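Local coordinates for protein hydrolase (Thermus thermophilus, PDB 1UFO) that probably acts as a hydrolase of the alpha/beta hydrolase fold, with a substrate that is not known, at residues Lys24-Ala29 / Gly51-Ala56; Pro60-Arg65 / Tyr82-Gly87; Ser138-Lys143 / Gln160-Thr165; Pro174-His179 / Arg206-Val211. One frame throughout, in Å; residues are numbered along the deposited sequence. Where two conformers were deposited one is given.

Interaction 1. Residues Lys24-Ala29 / Gly51-Ala56; sequences KALLLA and GFLLLA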
loop_
_atom_site.group_PDB
_atom_site.type_symbol
_atom_site.label_atom_id
_atom_site.label_comp_id
_atom_site.label_asym_id
_atom_site.label_seq_id
_atom_site.Cartn_x
_atom_site.Cartn_y
_atom_site.Cartn_z
ATOM N N LYS A 24 18.619 -10.797 -6.962
ATOM C CA LYS A 24 17.504 -11.671 -7.365
ATOM C C LYS A 24 16.602 -10.966 -8.427
ATOM O O LYS A 24 15.800 -11.631 -9.054
ATOM C CB LYS A 24 16.613 -12.074 -6.164
ATOM C CG LYS A 24 15.882 -10.897 -5.514
ATOM C CD LYS A 24 15.136 -11.318 -4.250
ATOM C CE LYS A 24 14.365 -10.101 -3.630
ATOM N NZ LYS A 24 13.596 -10.643 -2.432
ATOM N N ALA A 25 16.785 -9.670 -8.594
ATOM C CA ALA A 25 15.976 -8.899 -9.590
ATOM C C ALA A 25 16.650 -7.588 -9.896
ATOM O O ALA A 25 17.533 -7.141 -9.129
ATOM C CB ALA A 25 14.583 -8.575 -8.968
ATOM N N LEU A 26 16.242 -6.913 -10.993
ATOM C CA LEU A 26 16.802 -5.585 -11.325
ATOM C C LEU A 26 15.718 -4.551 -11.065
ATOM O O LEU A 26 14.566 -4.824 -11.311
ATOM C CB LEU A 26 17.111 -5.509 -12.866
ATOM C CG LEU A 26 18.291 -6.350 -13.331
ATOM C CD1 LEU A 26 18.103 -6.731 -14.844
ATOM C CD2 LEU A 26 19.556 -5.512 -13.062
ATOM N N LEU A 27 16.109 -3.374 -10.605
ATOM C CA LEU A 27 15.139 -2.268 -10.499
ATOM C C LEU A 27 15.821 -1.088 -11.173
ATOM O O LEU A 27 16.835 -0.583 -10.695
ATOM C CB LEU A 27 14.816 -1.911 -9.038
ATOM C CG LEU A 27 13.841 -0.761 -8.841
ATOM C CD1 LEU A 27 12.496 -1.091 -9.570
ATOM C CD2 LEU A 27 13.586 -0.450 -7.396
ATOM N N LEU A 28 15.268 -0.644 -12.304
ATOM C CA LEU A 28 15.757 0.577 -12.969
ATOM C C LEU A 28 14.931 1.707 -12.402
ATOM O O LEU A 28 13.694 1.685 -12.527
ATOM C CB LEU A 28 15.585 0.494 -14.542
ATOM C CG LEU A 28 15.923 1.813 -15.276
ATOM C CD1 LEU A 28 17.365 2.270 -15.021
ATOM C CD2 LEU A 28 15.714 1.573 -16.847
ATOM N N ALA A 29 15.601 2.686 -11.820
ATOM C CA ALA A 29 14.912 3.847 -11.154
ATOM C C ALA A 29 15.157 5.106 -11.933
ATOM O O ALA A 29 16.289 5.392 -12.299
ATOM C CB ALA A 29 15.414 3.995 -9.700
ATOM N N GLY A 51 18.065 -7.660 -2.051
ATOM C CA GLY A 51 18.428 -8.438 -3.227
ATOM C C GLY A 51 18.140 -7.756 -4.567
ATOM O O GLY A 51 18.337 -8.364 -5.633
ATOM N N PHE A 52 17.686 -6.509 -4.563
ATOM C CA PHE A 52 17.454 -5.809 -5.852
ATOM C C PHE A 52 18.693 -5.071 -6.309
ATOM O O PHE A 52 19.294 -4.287 -5.543
ATOM C CB PHE A 52 16.273 -4.813 -5.694
ATOM C CG PHE A 52 14.961 -5.512 -5.541
ATOM C CD1 PHE A 52 14.562 -6.044 -4.318
ATOM C CD2 PHE A 52 14.128 -5.687 -6.669
ATOM C CE1 PHE A 52 13.344 -6.744 -4.228
ATOM C CE2 PHE A 52 12.944 -6.368 -6.575
ATOM C CZ PHE A 52 12.544 -6.908 -5.324
ATOM N N LEU A 53 19.144 -5.385 -7.548
ATOM C CA LEU A 53 20.254 -4.664 -8.119
ATOM C C LEU A 53 19.664 -3.372 -8.669
ATOM O O LEU A 53 18.883 -3.403 -9.652
ATOM C CB LEU A 53 20.886 -5.571 -9.225
ATOM C CG LEU A 53 22.241 -5.139 -9.761
ATOM C CD1 LEU A 53 22.737 -6.347 -10.609
ATOM C CD2 LEU A 53 22.154 -3.865 -10.589
ATOM N N LEU A 54 19.972 -2.278 -8.017
ATOM C CA LEU A 54 19.407 -0.971 -8.445
ATOM C C LEU A 54 20.262 -0.327 -9.479
ATOM O O LEU A 54 21.493 -0.261 -9.349
ATOM C CB LEU A 54 19.352 -0.012 -7.293
ATOM C CG LEU A 54 18.791 -0.613 -5.991
ATOM C CD1 LEU A 54 18.853 0.528 -4.877
ATOM C CD2 LEU A 54 17.360 -1.121 -6.192
ATOM N N LEU A 55 19.606 0.221 -10.483
ATOM C CA LEU A 55 20.259 0.983 -11.558
ATOM C C LEU A 55 19.572 2.350 -11.712
ATOM O O LEU A 55 18.376 2.390 -11.665
ATOM C CB LEU A 55 20.058 0.283 -12.907
ATOM C CG LEU A 55 20.613 -1.139 -12.962
ATOM C CD1 LEU A 55 20.292 -1.774 -14.366
ATOM C CD2 LEU A 55 22.123 -1.130 -12.865
ATOM N N ALA A 56 20.341 3.416 -11.926
ATOM C CA ALA A 56 19.745 4.741 -12.183
ATOM C C ALA A 56 20.712 5.527 -13.029
ATOM O O ALA A 56 21.934 5.382 -12.879
ATOM C CB ALA A 56 19.512 5.452 -10.856
#
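Two neighbouring parallel strands of the central alpha/beta hydrolase sheet, 25-29 and 52-56, meet here as the ends of a beta-alpha-beta crossover through helix 37-42. Leu53 makes both of its backbone bonds to strand 25-29: its N donates to Ala25 O at 2.9 Å, and its O accepts from Leu27 N. Leu55 repeats the pattern with Leu27 O and Ala29 N. Side chains alternate between the two faces of the sheet. On one face Leu26 and Leu53 lie side by side, their CD2 atoms 3.9 Å apart, and Leu26 CD2 also reaches Leu55 CD1. Helix 77-103 covers this face. On the other face Leu27 and Leu54 point the same way, with Leu27 CB 3.9 Å from Leu54 CD2. Beside them the Phe52 ring takes Ala25 CB at 3.6 Å from its CE2, and helix 221-236 closes over it. At the N-terminal end of the pair Lys24 N bonds to Gly51 O at 2.8 Å. The Lys24 side chain leaves with CG between the backbone N and the carbonyl carbon (chi1 65°) and then runs extended. This carries NZ to a salt bridge with Glu232, while CE rests 3.6 Å from Phe52 CE1.

Interaction 2. Residues Pro60-Arg65 / Tyr82-Gly87; sequences PRHGER and YRVALG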
loop_
_atom_site.group_PDB
_atom_site.type_symbol
_atom_site.label_atom_id
_atom_site.label_comp_id
_atom_site.label_asym_id
_atom_site.label_seq_id
_atom_site.Cartn_x
_atom_site.Cartn_y
_atom_site.Cartn_z
ATOM N N PRO A 60 18.302 13.573 -19.408
ATOM C CA PRO A 60 18.919 14.677 -20.175
ATOM C C PRO A 60 18.795 15.947 -19.364
ATOM O O PRO A 60 17.779 16.207 -18.681
ATOM C CB PRO A 60 18.075 14.740 -21.436
ATOM C CG PRO A 60 17.601 13.364 -21.639
ATOM C CD PRO A 60 17.311 12.826 -20.204
ATOM N N ARG A 61 19.835 16.787 -19.409
ATOM C CA ARG A 61 19.913 18.050 -18.711
ATOM C C ARG A 61 20.012 18.017 -17.176
ATOM O O ARG A 61 19.985 19.066 -16.516
ATOM C CB ARG A 61 18.708 18.943 -19.064
ATOM C CG ARG A 61 18.625 19.276 -20.481
ATOM C CD ARG A 61 17.471 20.241 -20.759
ATOM N NE ARG A 61 17.590 21.553 -20.131
ATOM C CZ ARG A 61 16.774 22.546 -20.473
ATOM N NH1 ARG A 61 15.846 22.289 -21.389
ATOM N NH2 ARG A 61 16.895 23.777 -19.947
ATOM N N HIS A 62 20.176 16.836 -16.584
ATOM C CA HIS A 62 20.227 16.682 -15.175
ATOM C C HIS A 62 21.538 16.013 -14.700
ATOM O O HIS A 62 22.240 15.360 -15.485
ATOM C CB HIS A 62 19.069 15.740 -14.741
ATOM C CG HIS A 62 17.728 16.389 -14.804
ATOM N ND1 HIS A 62 17.090 16.688 -15.990
ATOM C CD2 HIS A 62 16.922 16.839 -13.801
ATOM C CE1 HIS A 62 15.940 17.305 -15.709
ATOM N NE2 HIS A 62 15.826 17.403 -14.396
ATOM N N GLY A 63 21.835 16.211 -13.433
ATOM C CA GLY A 63 22.952 15.551 -12.809
ATOM C C GLY A 63 24.293 15.911 -13.436
ATOM O O GLY A 63 24.705 17.113 -13.496
ATOM N N GLU A 64 24.960 14.898 -13.945
ATOM C CA GLU A 64 26.279 15.114 -14.566
ATOM C C GLU A 64 26.199 15.536 -15.985
ATOM O O GLU A 64 27.233 15.920 -16.582
ATOM C CB GLU A 64 27.181 13.880 -14.450
ATOM C CG GLU A 64 27.390 13.489 -12.998
ATOM C CD GLU A 64 28.411 12.372 -12.755
ATOM O OE1 GLU A 64 28.020 11.184 -12.667
ATOM O OE2 GLU A 64 29.635 12.741 -12.604
ATOM N N ARG A 65 24.999 15.551 -16.561
ATOM C CA ARG A 65 24.833 15.913 -17.975
ATOM C C ARG A 65 24.739 17.404 -18.219
ATOM O O ARG A 65 24.399 18.118 -17.348
ATOM C CB ARG A 65 23.571 15.193 -18.497
ATOM C CG ARG A 65 23.736 13.691 -18.349
ATOM C CD ARG A 65 22.523 12.880 -18.819
ATOM N NE ARG A 65 22.293 13.023 -20.267
ATOM C CZ ARG A 65 21.399 12.280 -20.932
ATOM N NH1 ARG A 65 20.667 11.381 -20.271
ATOM N NH2 ARG A 65 21.222 12.395 -22.244
ATOM N N TYR A 82 8.837 18.092 -21.005
ATOM C CA TYR A 82 8.459 16.829 -21.644
ATOM C C TYR A 82 9.398 16.352 -22.739
ATOM O O TYR A 82 9.411 15.147 -23.091
ATOM C CB TYR A 82 7.000 16.856 -22.093
ATOM C CG TYR A 82 6.104 16.814 -20.879
ATOM C CD1 TYR A 82 5.397 17.933 -20.460
ATOM C CD2 TYR A 82 6.058 15.677 -20.083
ATOM C CE1 TYR A 82 4.664 17.921 -19.291
ATOM C CE2 TYR A 82 5.344 15.653 -18.851
ATOM C CZ TYR A 82 4.651 16.790 -18.465
ATOM O OH TYR A 82 4.126 16.793 -17.189
ATOM N N ARG A 83 10.230 17.264 -23.264
ATOM C CA ARG A 83 11.282 16.798 -24.187
ATOM C C ARG A 83 12.337 16.032 -23.335
ATOM O O ARG A 83 12.846 14.966 -23.762
ATOM C CB ARG A 83 11.856 18.023 -24.913
ATOM C CG ARG A 83 13.125 17.702 -25.725
ATOM C CD ARG A 83 12.981 16.431 -26.618
ATOM N NE ARG A 83 11.827 16.475 -27.526
ATOM C CZ ARG A 83 11.387 15.447 -28.248
ATOM N NH1 ARG A 83 10.334 15.572 -29.059
ATOM N NH2 ARG A 83 11.989 14.240 -28.198
ATOM N N VAL A 84 12.673 16.540 -22.148
ATOM C CA VAL A 84 13.558 15.736 -21.212
ATOM C C VAL A 84 12.862 14.351 -20.973
ATOM O O VAL A 84 13.542 13.313 -21.076
ATOM C CB VAL A 84 13.681 16.392 -19.848
ATOM C CG1 VAL A 84 14.360 15.389 -18.800
ATOM C CG2 VAL A 84 14.604 17.669 -19.931
ATOM N N ALA A 85 11.553 14.312 -20.716
ATOM C CA ALA A 85 10.859 13.020 -20.487
ATOM C C ALA A 85 10.923 12.075 -21.667
ATOM O O ALA A 85 11.182 10.876 -21.496
ATOM C CB ALA A 85 9.391 13.279 -20.153
ATOM N N LEU A 86 10.736 12.613 -22.868
ATOM C CA LEU A 86 10.807 11.746 -24.059
ATOM C C LEU A 86 12.243 11.180 -24.267
ATOM O O LEU A 86 12.378 10.030 -24.721
ATOM C CB LEU A 86 10.332 12.574 -25.290
ATOM C CG LEU A 86 8.803 12.747 -25.296
ATOM C CD1 LEU A 86 8.521 13.853 -26.304
ATOM C CD2 LEU A 86 8.091 11.453 -25.698
ATOM N N GLY A 87 13.243 11.988 -23.987
ATOM C CA GLY A 87 14.641 11.569 -24.134
ATOM C C GLY A 87 14.934 10.512 -23.081
ATOM O O GLY A 87 15.550 9.453 -23.330
#
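Val84 overlaps the start of the 60-65 loop with both of its methyl groups. CG1 stands anti to the backbone N (chi1 168°) and reaches the Pro60 carbonyl, 3.5 Å from Val84 CG1 to Pro60 O. CG2 lies alongside the same oxygen and touches Arg61 CD at 3.9 Å. The Arg61 chain crosses the valine at about a right angle. The imidazole of His62 also crosses it at about a right angle, with His62 CE1 4.0 Å from Val84 CG1. The Pro60 ring comes in obliquely. Its CD lies 3.9 Å from Val84 O, and its CG approaches Gly87 C, about one turn further on.

No hydrogen bond joins 60-65 to 82-87 directly. Within the loop His62 ND1 donates to Pro60 O at 2.8 Å, with an N-H...O angle of 170°. The oxygen lies in the imidazole plane, so this bond helps to fix the turn of the ring. At the other end of the ring, NE2 is hydrogen-bonded to the backbone N of Gln34. Both ring nitrogens are therefore held. The arginines reach helix 77-103 beyond the contact. Arg61 is tied by NE to Pro68 O and by NH1 to Glu80. A type II' beta turn follows from His62 to Arg65, closed by Arg65 N to His62 O at 3.0 Å. Pro60 CA sits over the centre of the Arg65 guanidinium, 3.5 Å above its plane, and Arg65 NH2 bonds to Glu91. The contact seats the long loop after strand 52-56 on the first half of helix 77-103, the strand-to-helix connection of an alpha/beta fold.

Interaction 3. Residues Ser138-Lys143 / Gln160-Thr165; sequences SGFPMK and QAPPAT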
loop_
_atom_site.group_PDB
_atom_site.type_symbol
_atom_site.label_atom_id
_atom_site.label_comp_id
_atom_site.label_asym_id
_atom_site.label_seq_id
_atom_site.Cartn_x
_atom_site.Cartn_y
_atom_site.Cartn_z
ATOM N N SER A 138 2.049 10.690 -12.077
ATOM C CA SER A 138 0.825 10.545 -12.848
ATOM C C SER A 138 1.118 10.106 -14.271
ATOM O O SER A 138 2.271 10.261 -14.758
ATOM C CB SER A 138 0.152 11.922 -12.850
ATOM O OG SER A 138 -0.938 11.985 -13.776
ATOM N N GLY A 139 0.101 9.512 -14.890
ATOM C CA GLY A 139 0.147 9.054 -16.276
ATOM C C GLY A 139 -0.332 10.103 -17.295
ATOM O O GLY A 139 -0.431 9.803 -18.476
ATOM N N PHE A 140 -0.658 11.283 -16.809
ATOM C CA PHE A 140 -1.015 12.393 -17.626
ATOM C C PHE A 140 0.002 13.472 -17.400
ATOM O O PHE A 140 0.514 13.644 -16.295
ATOM C CB PHE A 140 -2.377 12.994 -17.240
ATOM C CG PHE A 140 -3.548 12.120 -17.595
ATOM C CD1 PHE A 140 -3.971 11.057 -16.770
ATOM C CD2 PHE A 140 -4.210 12.339 -18.792
ATOM C CE1 PHE A 140 -5.047 10.228 -17.182
ATOM C CE2 PHE A 140 -5.270 11.532 -19.196
ATOM C CZ PHE A 140 -5.697 10.479 -18.417
ATOM N N PRO A 141 0.290 14.272 -18.457
ATOM C CA PRO A 141 1.238 15.377 -18.310
ATOM C C PRO A 141 0.555 16.468 -17.495
ATOM O O PRO A 141 -0.659 16.470 -17.359
ATOM C CB PRO A 141 1.521 15.836 -19.733
ATOM C CG PRO A 141 0.202 15.556 -20.431
ATOM C CD PRO A 141 -0.241 14.174 -19.830
HETATM N N MSE A 142 1.373 17.287 -16.872
HETATM C CA MSE A 142 0.816 18.333 -16.035
HETATM C C MSE A 142 -0.159 19.221 -16.739
HETATM O O MSE A 142 -0.147 19.435 -17.942
HETATM C CB MSE A 142 1.949 19.191 -15.442
HETATM C CG MSE A 142 2.661 20.075 -16.495
HETATM SE SE MSE A 142 4.102 21.112 -15.699
HETATM C CE MSE A 142 5.503 19.933 -16.018
ATOM N N LYS A 143 -1.056 19.775 -15.945
ATOM C CA LYS A 143 -1.990 20.733 -16.503
ATOM C C LYS A 143 -1.149 21.856 -17.099
ATOM O O LYS A 143 -0.246 22.351 -16.451
ATOM C CB LYS A 143 -2.871 21.217 -15.349
ATOM C CG LYS A 143 -3.155 20.020 -14.439
ATOM C CD LYS A 143 -4.408 20.113 -13.566
ATOM C CE LYS A 143 -4.191 19.304 -12.236
ATOM N NZ LYS A 143 -3.146 19.924 -11.422
ATOM N N GLN A 160 -2.117 15.274 -26.667
ATOM C CA GLN A 160 -3.194 14.754 -27.456
ATOM C C GLN A 160 -3.591 13.343 -27.035
ATOM O O GLN A 160 -4.778 12.984 -27.050
ATOM C CB GLN A 160 -2.757 14.752 -28.915
ATOM C CG GLN A 160 -3.877 14.551 -29.872
ATOM C CD GLN A 160 -3.647 13.348 -30.741
ATOM O OE1 GLN A 160 -3.573 12.189 -30.259
ATOM N NE2 GLN A 160 -3.546 13.593 -32.042
ATOM N N ALA A 161 -2.591 12.517 -26.699
ATOM C CA ALA A 161 -2.846 11.135 -26.317
ATOM C C ALA A 161 -1.907 10.758 -25.151
ATOM O O ALA A 161 -0.871 10.149 -25.342
ATOM C CB ALA A 161 -2.614 10.158 -27.514
ATOM N N PRO A 162 -2.244 11.201 -23.927
ATOM C CA PRO A 162 -1.406 10.885 -22.755
ATOM C C PRO A 162 -1.241 9.357 -22.635
ATOM O O PRO A 162 -2.143 8.584 -23.000
ATOM C CB PRO A 162 -2.231 11.425 -21.588
ATOM C CG PRO A 162 -2.972 12.616 -22.249
ATOM C CD PRO A 162 -3.375 12.054 -23.570
ATOM N N PRO A 163 -0.098 8.905 -22.081
ATOM C CA PRO A 163 0.071 7.455 -21.957
ATOM C C PRO A 163 -1.033 6.743 -21.209
ATOM O O PRO A 163 -1.398 5.633 -21.605
ATOM C CB PRO A 163 1.439 7.281 -21.237
ATOM C CG PRO A 163 1.682 8.652 -20.629
ATOM C CD PRO A 163 1.054 9.666 -21.551
ATOM N N ALA A 164 -1.548 7.331 -20.136
ATOM C CA ALA A 164 -2.592 6.608 -19.386
ATOM C C ALA A 164 -3.887 6.428 -20.140
ATOM O O ALA A 164 -4.763 5.715 -19.658
ATOM C CB ALA A 164 -2.869 7.278 -18.033
ATOM N N THR A 165 -3.999 7.096 -21.296
ATOM C CA THR A 165 -5.227 6.895 -22.124
ATOM C C THR A 165 -5.030 5.724 -23.090
ATOM O O THR A 165 -5.963 5.406 -23.880
ATOM C CB THR A 165 -5.584 8.149 -22.955
ATOM O OG1 THR A 165 -4.568 8.378 -23.939
ATOM C CG2 THR A 165 -5.697 9.374 -22.035
#
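Phe140 leaves the backbone with CG anti to its carbonyl carbon (chi1 -71°), which turns the ring toward the 160-165 loop. From CB and CG the ring divides into two sides. On one side CD2 meets Pro162 CB at 3.5 Å, with Pro162 CG slightly further off. Further along, CE2 touches Thr165 CG2 at 3.6 Å, and CZ at the tip also stays near this methyl. On the other side CE1 lies 3.8 Å from Ala164 CB. The ring thus sits among three residues of the opposite loop, crossing Pro162 obliquely and Thr165 at about a right angle. Pro141 adds to the same patch, with its CD 3.8 Å from Pro162 CB.

One backbone bond ties the two loops. Ala164 N donates to Gly139 O at 3.2 Å, with an N-H...O angle of 158°. The donor is tilted 28° out of the carbonyl plane. Pro163 CG and CD also crowd near this oxygen. Each loop has its own internal brace. Ser138 OG accepts from Phe140 N in an ST turn and so helps to set where the phenylalanine begins. Pro162 O accepts from both the backbone N and OG1 of Thr165, with the OG1 bond 2.6 Å long. This double grip holds the 3-10 turn at residues 163-165. On helix 188-198, Lys193 makes a cation-pi contact with Phe140, and Thr194 OG1 bonds to Gly139 N.

The chemistry is thus mainly apolar, prolines and methyls against an aromatic ring, with one direct backbone hydrogen bond that probably helps to fix the register of the two loops.

Interaction 4. Residues Pro174-His179 / Arg206-Val211; sequences PLLHLH and RLARFV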
loop_
_atom_site.group_PDB
_atom_site.type_symbol
_atom_site.label_atom_id
_atom_site.label_comp_id
_atom_site.label_asym_id
_atom_site.label_seq_id
_atom_site.Cartn_x
_atom_site.Cartn_y
_atom_site.Cartn_z
ATOM N N PRO A 174 1.867 -5.230 -13.691
ATOM C CA PRO A 174 1.584 -4.760 -12.330
ATOM C C PRO A 174 2.080 -3.327 -12.127
ATOM O O PRO A 174 3.207 -2.996 -12.452
ATOM C CB PRO A 174 2.349 -5.701 -11.409
ATOM C CG PRO A 174 2.299 -7.109 -12.267
ATOM C CD PRO A 174 2.533 -6.568 -13.715
ATOM N N LEU A 175 1.208 -2.506 -11.582
ATOM C CA LEU A 175 1.518 -1.098 -11.440
ATOM C C LEU A 175 0.979 -0.570 -10.140
ATOM O O LEU A 175 -0.210 -0.670 -9.857
ATOM C CB LEU A 175 0.881 -0.292 -12.619
ATOM C CG LEU A 175 0.856 1.253 -12.528
ATOM C CD1 LEU A 175 2.274 1.690 -12.500
ATOM C CD2 LEU A 175 0.174 1.830 -13.708
ATOM N N LEU A 176 1.882 0.008 -9.347
ATOM C CA LEU A 176 1.455 0.591 -8.053
ATOM C C LEU A 176 1.769 2.068 -8.034
ATOM O O LEU A 176 2.916 2.426 -8.281
ATOM C CB LEU A 176 2.207 -0.073 -6.848
ATOM C CG LEU A 176 2.076 0.648 -5.538
ATOM C CD1 LEU A 176 0.551 0.589 -5.170
ATOM C CD2 LEU A 176 2.915 -0.073 -4.484
ATOM N N HIS A 177 0.761 2.909 -7.801
ATOM C CA HIS A 177 0.999 4.356 -7.676
ATOM C C HIS A 177 1.075 4.625 -6.163
ATOM O O HIS A 177 0.223 4.176 -5.392
ATOM C CB HIS A 177 -0.132 5.188 -8.298
ATOM C CG HIS A 177 0.187 5.745 -9.632
ATOM N ND1 HIS A 177 0.851 6.955 -9.788
ATOM C CD2 HIS A 177 0.008 5.257 -10.902
ATOM C CE1 HIS A 177 1.046 7.179 -11.089
ATOM N NE2 HIS A 177 0.553 6.154 -11.772
ATOM N N LEU A 178 2.139 5.322 -5.730
ATOM C CA LEU A 178 2.309 5.638 -4.308
ATOM C C LEU A 178 2.269 7.170 -4.254
ATOM O O LEU A 178 2.967 7.850 -5.031
ATOM C CB LEU A 178 3.685 5.141 -3.775
ATOM C CG LEU A 178 3.797 3.624 -3.991
ATOM C CD1 LEU A 178 4.644 3.275 -5.258
ATOM C CD2 LEU A 178 4.510 3.027 -2.723
ATOM N N HIS A 179 1.443 7.736 -3.364
ATOM C CA HIS A 179 1.269 9.195 -3.362
ATOM C C HIS A 179 1.008 9.737 -1.971
ATOM O O HIS A 179 0.650 9.001 -1.064
ATOM C CB HIS A 179 -0.005 9.504 -4.169
ATOM C CG HIS A 179 0.092 10.687 -5.075
ATOM N ND1 HIS A 179 0.623 10.583 -6.355
ATOM C CD2 HIS A 179 -0.258 11.998 -4.915
ATOM C CE1 HIS A 179 0.614 11.771 -6.940
ATOM N NE2 HIS A 179 0.077 12.656 -6.087
ATOM N N ARG A 206 -3.940 -6.255 -10.383
ATOM C CA ARG A 206 -2.526 -5.911 -10.596
ATOM C C ARG A 206 -2.235 -4.423 -10.688
ATOM O O ARG A 206 -1.123 -4.065 -10.764
ATOM C CB ARG A 206 -1.843 -6.705 -11.693
ATOM C CG ARG A 206 -2.253 -8.177 -11.675
ATOM C CD ARG A 206 -1.588 -8.795 -12.831
ATOM N NE ARG A 206 -1.350 -10.223 -12.666
ATOM C CZ ARG A 206 -2.258 -11.188 -12.627
ATOM N NH1 ARG A 206 -3.554 -10.918 -12.742
ATOM N NH2 ARG A 206 -1.850 -12.464 -12.488
ATOM N N LEU A 207 -3.296 -3.607 -10.575
ATOM C CA LEU A 207 -3.169 -2.151 -10.513
ATOM C C LEU A 207 -3.473 -1.845 -9.027
ATOM O O LEU A 207 -4.359 -2.444 -8.417
ATOM C CB LEU A 207 -4.241 -1.485 -11.398
ATOM C CG LEU A 207 -4.323 -0.031 -11.478
ATOM C CD1 LEU A 207 -2.961 0.526 -12.074
ATOM C CD2 LEU A 207 -5.504 0.304 -12.473
ATOM N N ALA A 208 -2.754 -0.904 -8.438
ATOM C CA ALA A 208 -3.007 -0.586 -7.029
ATOM C C ALA A 208 -2.520 0.822 -6.693
ATOM O O ALA A 208 -1.774 1.442 -7.447
ATOM C CB ALA A 208 -2.289 -1.625 -6.079
ATOM N N ARG A 209 -3.029 1.315 -5.553
ATOM C CA ARG A 209 -2.570 2.629 -5.059
ATOM C C ARG A 209 -2.254 2.580 -3.586
ATOM O O ARG A 209 -2.824 1.788 -2.805
ATOM C CB ARG A 209 -3.634 3.744 -5.317
ATOM C CG ARG A 209 -4.958 3.578 -4.617
ATOM C CD ARG A 209 -6.040 4.641 -5.166
ATOM N NE ARG A 209 -7.079 4.004 -5.940
ATOM C CZ ARG A 209 -8.373 3.858 -5.597
ATOM N NH1 ARG A 209 -9.209 3.242 -6.449
ATOM N NH2 ARG A 209 -8.863 4.326 -4.447
ATOM N N PHE A 210 -1.301 3.403 -3.158
ATOM C CA PHE A 210 -0.948 3.521 -1.758
ATOM C C PHE A 210 -0.891 5.019 -1.530
ATOM O O PHE A 210 -0.178 5.736 -2.251
ATOM C CB PHE A 210 0.448 2.931 -1.443
ATOM C CG PHE A 210 0.907 3.267 -0.061
ATOM C CD1 PHE A 210 0.348 2.585 1.033
ATOM C CD2 PHE A 210 1.860 4.285 0.145
ATOM C CE1 PHE A 210 0.715 2.886 2.386
ATOM C CE2 PHE A 210 2.212 4.591 1.496
ATOM C CZ PHE A 210 1.631 3.885 2.592
ATOM N N VAL A 211 -1.698 5.494 -0.559
ATOM C CA VAL A 211 -1.699 6.911 -0.258
ATOM C C VAL A 211 -1.362 7.113 1.209
ATOM O O VAL A 211 -2.000 6.514 2.110
ATOM C CB VAL A 211 -3.083 7.577 -0.574
ATOM C CG1 VAL A 211 -3.004 9.118 -0.261
ATOM C CG2 VAL A 211 -3.435 7.406 -2.068
#
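Pro174 opens the strand pair by bringing its CA to 3.2 Å from Arg206 O. The same oxygen accepts from Leu175 N at 2.9 Å. Leu175 then answers through its own O, which takes Ala208 N. Its side chain lies alongside Leu207, both pointing the same way, with Leu175 CD2 3.8 Å from Leu207 CD1. Leu176 turns to the other face. Its CG is anti to the backbone N (chi1 167°), which puts CD1 over the neighbouring strand, 3.4 Å from Ala208 O and 3.7 Å from Ala208 CB. His177 N bonds to Ala208 O, and His177 O takes Phe210 N at 2.8 Å. The His177 ring packs on Met191, Thr194 and Leu195 of helix 188-198, and His177 NE2 is hydrogen-bonded to His120 NE2. Leu178 shares the face of Leu176 and approaches Phe210 obliquely, with Leu178 CD2 4.1 Å from Phe210 CD2. His179 N ends the series on Phe210 O at 2.8 Å. His179 NE2 bonds to Val186 O.

Strand 207-211 has a second partner. It pairs antiparallel with a strand of the second subunit, so the sheet continues through the dimer, and Arg209 forms a salt bridge with Glu213 of that subunit. Within the chain the pair is a parallel beta-alpha-beta unit through helix 188-198, with 207-212 the outermost strand of the alpha/beta hydrolase sheet. His179 touches residues of what is probably its Ser-His-Asp triad.

In the fold
Interactions 1 to 4 follow one another in series along the chain. Interactions 1 and 4 lie in the same eight-stranded sheet, their centres 19 Å apart, with strands 107-112 and 132-135 between them. Interaction 2 follows directly on strand 52-56 and uses helix 77-103, which also covers one face of interaction 1. Interactions 2 and 3 have centres 18 Å apart and touch, since Tyr82 OH lies 2.8 Å from Met142 N, a probable hydrogen bond. Interaction 3 in turn touches interaction 4 where Ser138 N packs on His177 CE1. Interaction 4 touches, through His179, what is probably a Ser113-His217-Asp183 triad, and Ala29 of interaction 1 lies near its nucleophile elbow.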